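Local coordinates for protein chloramphenicol acetyltransferase (Bacteroides thetaiotaomicron, PDB 2I9D) that probably transfers an acetyl group from acetyl-CoA to a hydroxyl of chloramphenicol, acting as a trimer, at residues T33-R44 and Y209-K217. Residues are numbered along the deposited sequence; the frame is centred on the assembly and turned at random.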
loop_
_atom_site.group_PDB
_atom_site.type_symbol
_atom_site.label_atom_id
_atom_site.label_comp_id
_atom_site.label_asym_id
_atom_site.label_seq_id
_atom_site.Cartn_x
_atom_site.Cartn_y
_atom_site.Cartn_z
ATOM N N THR A 33 1.423 -3.543 -5.258
ATOM C CA THR A 33 0.420 -3.439 -6.320
ATOM C C THR A 33 1.101 -3.206 -7.674
ATOM O O THR A 33 2.033 -2.393 -7.780
ATOM C CB THR A 33 -0.573 -2.301 -6.044
ATOM O OG1 THR A 33 -1.063 -2.444 -4.712
ATOM C CG2 THR A 33 -1.736 -2.331 -7.040
ATOM N N SER A 34 0.634 -3.905 -8.699
ATOM C CA SER A 34 1.122 -3.687 -10.054
ATOM C C SER A 34 -0.054 -3.800 -11.007
ATOM O O SER A 34 -1.168 -4.060 -10.572
ATOM C CB SER A 34 2.243 -4.694 -10.413
ATOM O OG SER A 34 2.709 -4.494 -11.745
ATOM N N GLU A 35 0.175 -3.593 -12.298
ATOM C CA GLU A 35 -0.900 -3.625 -13.283
ATOM C C GLU A 35 -0.566 -4.627 -14.353
ATOM O O GLU A 35 0.605 -4.809 -14.678
ATOM C CB GLU A 35 -1.176 -2.244 -13.871
ATOM C CG GLU A 35 0.052 -1.441 -14.270
ATOM C CD GLU A 35 -0.286 -0.235 -15.138
ATOM O OE1 GLU A 35 -0.725 0.810 -14.580
ATOM O OE2 GLU A 35 -0.107 -0.354 -16.382
ATOM N N VAL A 36 -1.581 -5.340 -14.835
ATOM C CA VAL A 36 -1.388 -6.314 -15.884
ATOM C C VAL A 36 -2.333 -5.998 -17.019
ATOM O O VAL A 36 -3.461 -5.508 -16.801
ATOM C CB VAL A 36 -1.627 -7.814 -15.437
ATOM C CG1 VAL A 36 -0.568 -8.296 -14.455
ATOM C CG2 VAL A 36 -3.068 -8.056 -14.920
ATOM N N GLU A 37 -1.864 -6.290 -18.230
ATOM C CA GLU A 37 -2.722 -6.286 -19.409
ATOM C C GLU A 37 -3.593 -7.497 -19.363
ATOM O O GLU A 37 -3.155 -8.564 -18.950
ATOM C CB GLU A 37 -1.897 -6.298 -20.692
ATOM C CG GLU A 37 -1.456 -4.921 -21.081
ATOM C CD GLU A 37 -0.691 -4.899 -22.405
ATOM O OE1 GLU A 37 -1.027 -5.706 -23.307
ATOM O OE2 GLU A 37 0.230 -4.059 -22.526
ATOM N N CYS A 38 -4.838 -7.320 -19.781
ATOM C CA CYS A 38 -5.831 -8.377 -19.700
ATOM C C CYS A 38 -6.857 -8.271 -20.835
ATOM O O CYS A 38 -7.958 -8.828 -20.728
ATOM C CB CYS A 38 -6.524 -8.327 -18.327
ATOM S SG CYS A 38 -7.166 -6.706 -17.913
ATOM N N GLY A 39 -6.505 -7.546 -21.902
ATOM C CA GLY A 39 -7.375 -7.393 -23.075
ATOM C C GLY A 39 -7.771 -8.716 -23.729
ATOM O O GLY A 39 -8.934 -8.911 -24.082
ATOM N N GLY A 40 -6.798 -9.624 -23.880
ATOM C CA GLY A 40 -7.041 -10.969 -24.406
ATOM C C GLY A 40 -8.113 -11.755 -23.656
ATOM O O GLY A 40 -9.130 -12.160 -24.252
ATOM N N ALA A 41 -7.898 -11.966 -22.354
ATOM C CA ALA A 41 -8.868 -12.703 -21.536
ATOM C C ALA A 41 -10.246 -12.049 -21.546
ATOM O O ALA A 41 -11.246 -12.739 -21.523
ATOM C CB ALA A 41 -8.363 -12.900 -20.125
ATOM N N ARG A 42 -10.311 -10.722 -21.620
ATOM C CA ARG A 42 -11.604 -10.065 -21.702
ATOM C C ARG A 42 -12.358 -10.366 -23.005
ATOM O O ARG A 42 -13.584 -10.568 -22.989
ATOM C CB ARG A 42 -11.502 -8.563 -21.490
ATOM C CG ARG A 42 -12.546 -8.138 -20.482
ATOM C CD ARG A 42 -13.252 -6.835 -20.752
ATOM N NE ARG A 42 -13.746 -6.284 -19.477
ATOM C CZ ARG A 42 -14.785 -6.755 -18.771
ATOM N NH1 ARG A 42 -15.492 -7.814 -19.194
ATOM N NH2 ARG A 42 -15.117 -6.159 -17.621
ATOM N N GLN A 43 -11.629 -10.370 -24.126
ATOM C CA GLN A 43 -12.200 -10.788 -25.422
ATOM C C GLN A 43 -12.671 -12.243 -25.422
ATOM O O GLN A 43 -13.813 -12.526 -25.787
ATOM C CB GLN A 43 -11.215 -10.544 -26.575
ATOM C CG GLN A 43 -11.371 -9.180 -27.219
ATOM C CD GLN A 43 -10.294 -8.191 -26.763
ATOM O OE1 GLN A 43 -9.282 -7.993 -27.463
ATOM N NE2 GLN A 43 -10.497 -7.573 -25.578
ATOM N N ARG A 44 -11.787 -13.148 -25.013
ATOM C CA ARG A 44 -12.110 -14.568 -24.872
ATOM C C ARG A 44 -13.319 -14.830 -24.001
ATOM O O ARG A 44 -14.119 -15.702 -24.328
ATOM C CB ARG A 44 -10.920 -15.343 -24.311
ATOM C CG ARG A 44 -9.706 -15.246 -25.180
ATOM C CD ARG A 44 -8.687 -16.296 -24.840
ATOM N NE ARG A 44 -7.953 -15.984 -23.621
ATOM C CZ ARG A 44 -6.908 -15.168 -23.561
ATOM N NH1 ARG A 44 -6.460 -14.555 -24.655
ATOM N NH2 ARG A 44 -6.305 -14.967 -22.394
ATOM N N TYR A 209 3.824 -11.626 -11.560
ATOM C CA TYR A 209 3.111 -10.681 -12.408
ATOM C C TYR A 209 3.312 -10.913 -13.924
ATOM O O TYR A 209 2.348 -10.822 -14.708
ATOM C CB TYR A 209 3.488 -9.239 -12.020
ATOM C CG TYR A 209 2.800 -8.747 -10.754
ATOM C CD1 TYR A 209 3.509 -8.601 -9.551
ATOM C CD2 TYR A 209 1.431 -8.426 -10.759
ATOM C CE1 TYR A 209 2.881 -8.142 -8.408
ATOM C CE2 TYR A 209 0.796 -7.974 -9.594
ATOM C CZ TYR A 209 1.527 -7.839 -8.430
ATOM O OH TYR A 209 0.909 -7.377 -7.298
ATOM N N LYS A 210 4.561 -11.196 -14.329
ATOM C CA LYS A 210 4.859 -11.591 -15.705
ATOM C C LYS A 210 3.956 -12.763 -16.088
ATOM O O LYS A 210 3.244 -12.709 -17.095
ATOM C CB LYS A 210 6.346 -11.956 -15.864
ATOM C CG LYS A 210 6.765 -12.357 -17.270
ATOM C CD LYS A 210 6.699 -11.158 -18.226
ATOM C CE LYS A 210 7.029 -11.539 -19.706
ATOM N NZ LYS A 210 6.819 -10.350 -20.628
ATOM N N LYS A 211 3.945 -13.789 -15.245
ATOM C CA LYS A 211 3.134 -14.989 -15.456
ATOM C C LYS A 211 1.612 -14.722 -15.542
ATOM O O LYS A 211 0.957 -15.188 -16.467
ATOM C CB LYS A 211 3.466 -16.003 -14.373
ATOM C CG LYS A 211 3.158 -17.446 -14.734
ATOM C CD LYS A 211 3.688 -18.407 -13.659
ATOM C CE LYS A 211 5.127 -18.878 -13.946
ATOM N NZ LYS A 211 5.138 -19.910 -15.012
ATOM N N VAL A 212 1.057 -13.940 -14.611
ATOM C CA VAL A 212 -0.363 -13.569 -14.680
ATOM C C VAL A 212 -0.706 -12.816 -15.981
ATOM O O VAL A 212 -1.704 -13.125 -16.642
ATOM C CB VAL A 212 -0.788 -12.722 -13.450
ATOM C CG1 VAL A 212 -2.195 -12.099 -13.644
ATOM C CG2 VAL A 212 -0.726 -13.561 -12.200
ATOM N N GLU A 213 0.115 -11.827 -16.332
ATOM C CA GLU A 213 -0.116 -11.055 -17.551
ATOM C C GLU A 213 -0.072 -11.929 -18.820
ATOM O O GLU A 213 -0.945 -11.805 -19.670
ATOM C CB GLU A 213 0.864 -9.883 -17.665
ATOM C CG GLU A 213 0.584 -8.978 -18.859
ATOM C CD GLU A 213 1.462 -7.750 -18.857
ATOM O OE1 GLU A 213 2.636 -7.873 -19.255
ATOM O OE2 GLU A 213 0.990 -6.666 -18.459
ATOM N N ASP A 214 0.918 -12.815 -18.921
ATOM C CA ASP A 214 0.995 -13.781 -20.030
ATOM C C ASP A 214 -0.330 -14.521 -20.257
ATOM O O ASP A 214 -0.709 -14.707 -21.407
ATOM C CB ASP A 214 2.148 -14.806 -19.867
ATOM C CG ASP A 214 3.550 -14.185 -20.041
ATOM O OD1 ASP A 214 3.660 -13.022 -20.532
ATOM O OD2 ASP A 214 4.551 -14.869 -19.665
ATOM N N PHE A 215 -1.010 -14.942 -19.187
ATOM C CA PHE A 215 -2.274 -15.678 -19.311
ATOM C C PHE A 215 -3.405 -14.767 -19.769
ATOM O O PHE A 215 -4.366 -15.228 -20.390
ATOM C CB PHE A 215 -2.718 -16.361 -17.989
ATOM C CG PHE A 215 -1.729 -17.378 -17.418
ATOM C CD1 PHE A 215 -1.241 -18.440 -18.191
ATOM C CD2 PHE A 215 -1.337 -17.304 -16.067
ATOM C CE1 PHE A 215 -0.335 -19.390 -17.640
ATOM C CE2 PHE A 215 -0.442 -18.239 -15.518
ATOM C CZ PHE A 215 0.067 -19.279 -16.312
ATOM N N LEU A 216 -3.285 -13.477 -19.465
ATOM C CA LEU A 216 -4.376 -12.511 -19.690
ATOM C C LEU A 216 -4.318 -11.636 -20.983
ATOM O O LEU A 216 -5.380 -11.234 -21.471
ATOM C CB LEU A 216 -4.626 -11.672 -18.428
ATOM C CG LEU A 216 -5.030 -12.411 -17.143
ATOM C CD1 LEU A 216 -5.039 -11.444 -15.964
ATOM C CD2 LEU A 216 -6.386 -13.116 -17.269
ATOM N N LYS A 217 -3.112 -11.327 -21.492
ATOM C CA LYS A 217 -2.849 -11.107 -22.973
ATOM C C LYS A 217 -3.453 -9.882 -23.684
ATOM O O LYS A 217 -4.326 -10.031 -24.521
ATOM C CB LYS A 217 -3.237 -12.354 -23.815
ATOM C CG LYS A 217 -3.135 -13.706 -23.067
ATOM C CD LYS A 217 -3.272 -14.945 -23.961
ATOM C CE LYS A 217 -1.948 -15.323 -24.658
ATOM N NZ LYS A 217 -2.140 -16.444 -25.642
ATOM O OXT LYS A 217 -3.101 -8.714 -23.511
#
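Y209 lays one face of its ring under S34, whose CB sits 3.7 Å from the centroid of that ring and only 12° off its normal, a CH-pi contact; V36 CG1 meets the same ring at its edge. At the far end of the ring, Y209 OH is hydrogen-bonded to I191 O of strand 186-196. A phenylalanine in place of Y209 is likely to leave the I191 carbonyl without its hydroxyl partner. S34 OG is hydrogen-bonded to the backbone O of Y156 of a second subunit. One turn on, V36 and E213 run alongside with their ends pointing opposite ways, V36 CG1 lying 3.9 Å from E213 CB. With CG anti to the backbone N (chi1 -175°), the extended E213 chain brings OE2 to E37 N at 2.9 Å, a nearly straight bond (171°) on the anti lone pair. Here the C-terminal helix 202-216 packs on strand 29-37, an outermost strand of the six-stranded sheet within its chain, in the CoA-dependent acyltransferase fold; across the subunit interface the sheet continues. L216 fills the corner where this strand turns into helix 39-47: its CB faces C38 CB at 3.8 Å, CD1 reaches V36 CG2, and CD2 presses tightly on A41 CB at 3.5 Å. L216 O accepts a hydrogen bond from A41 N at 2.8 Å, joining the end of one helix to the first turn of the other. Beyond, the R44 side chain lies nearly perpendicular to that of K217, with R44 NH1 3.3 Å from K217 CD.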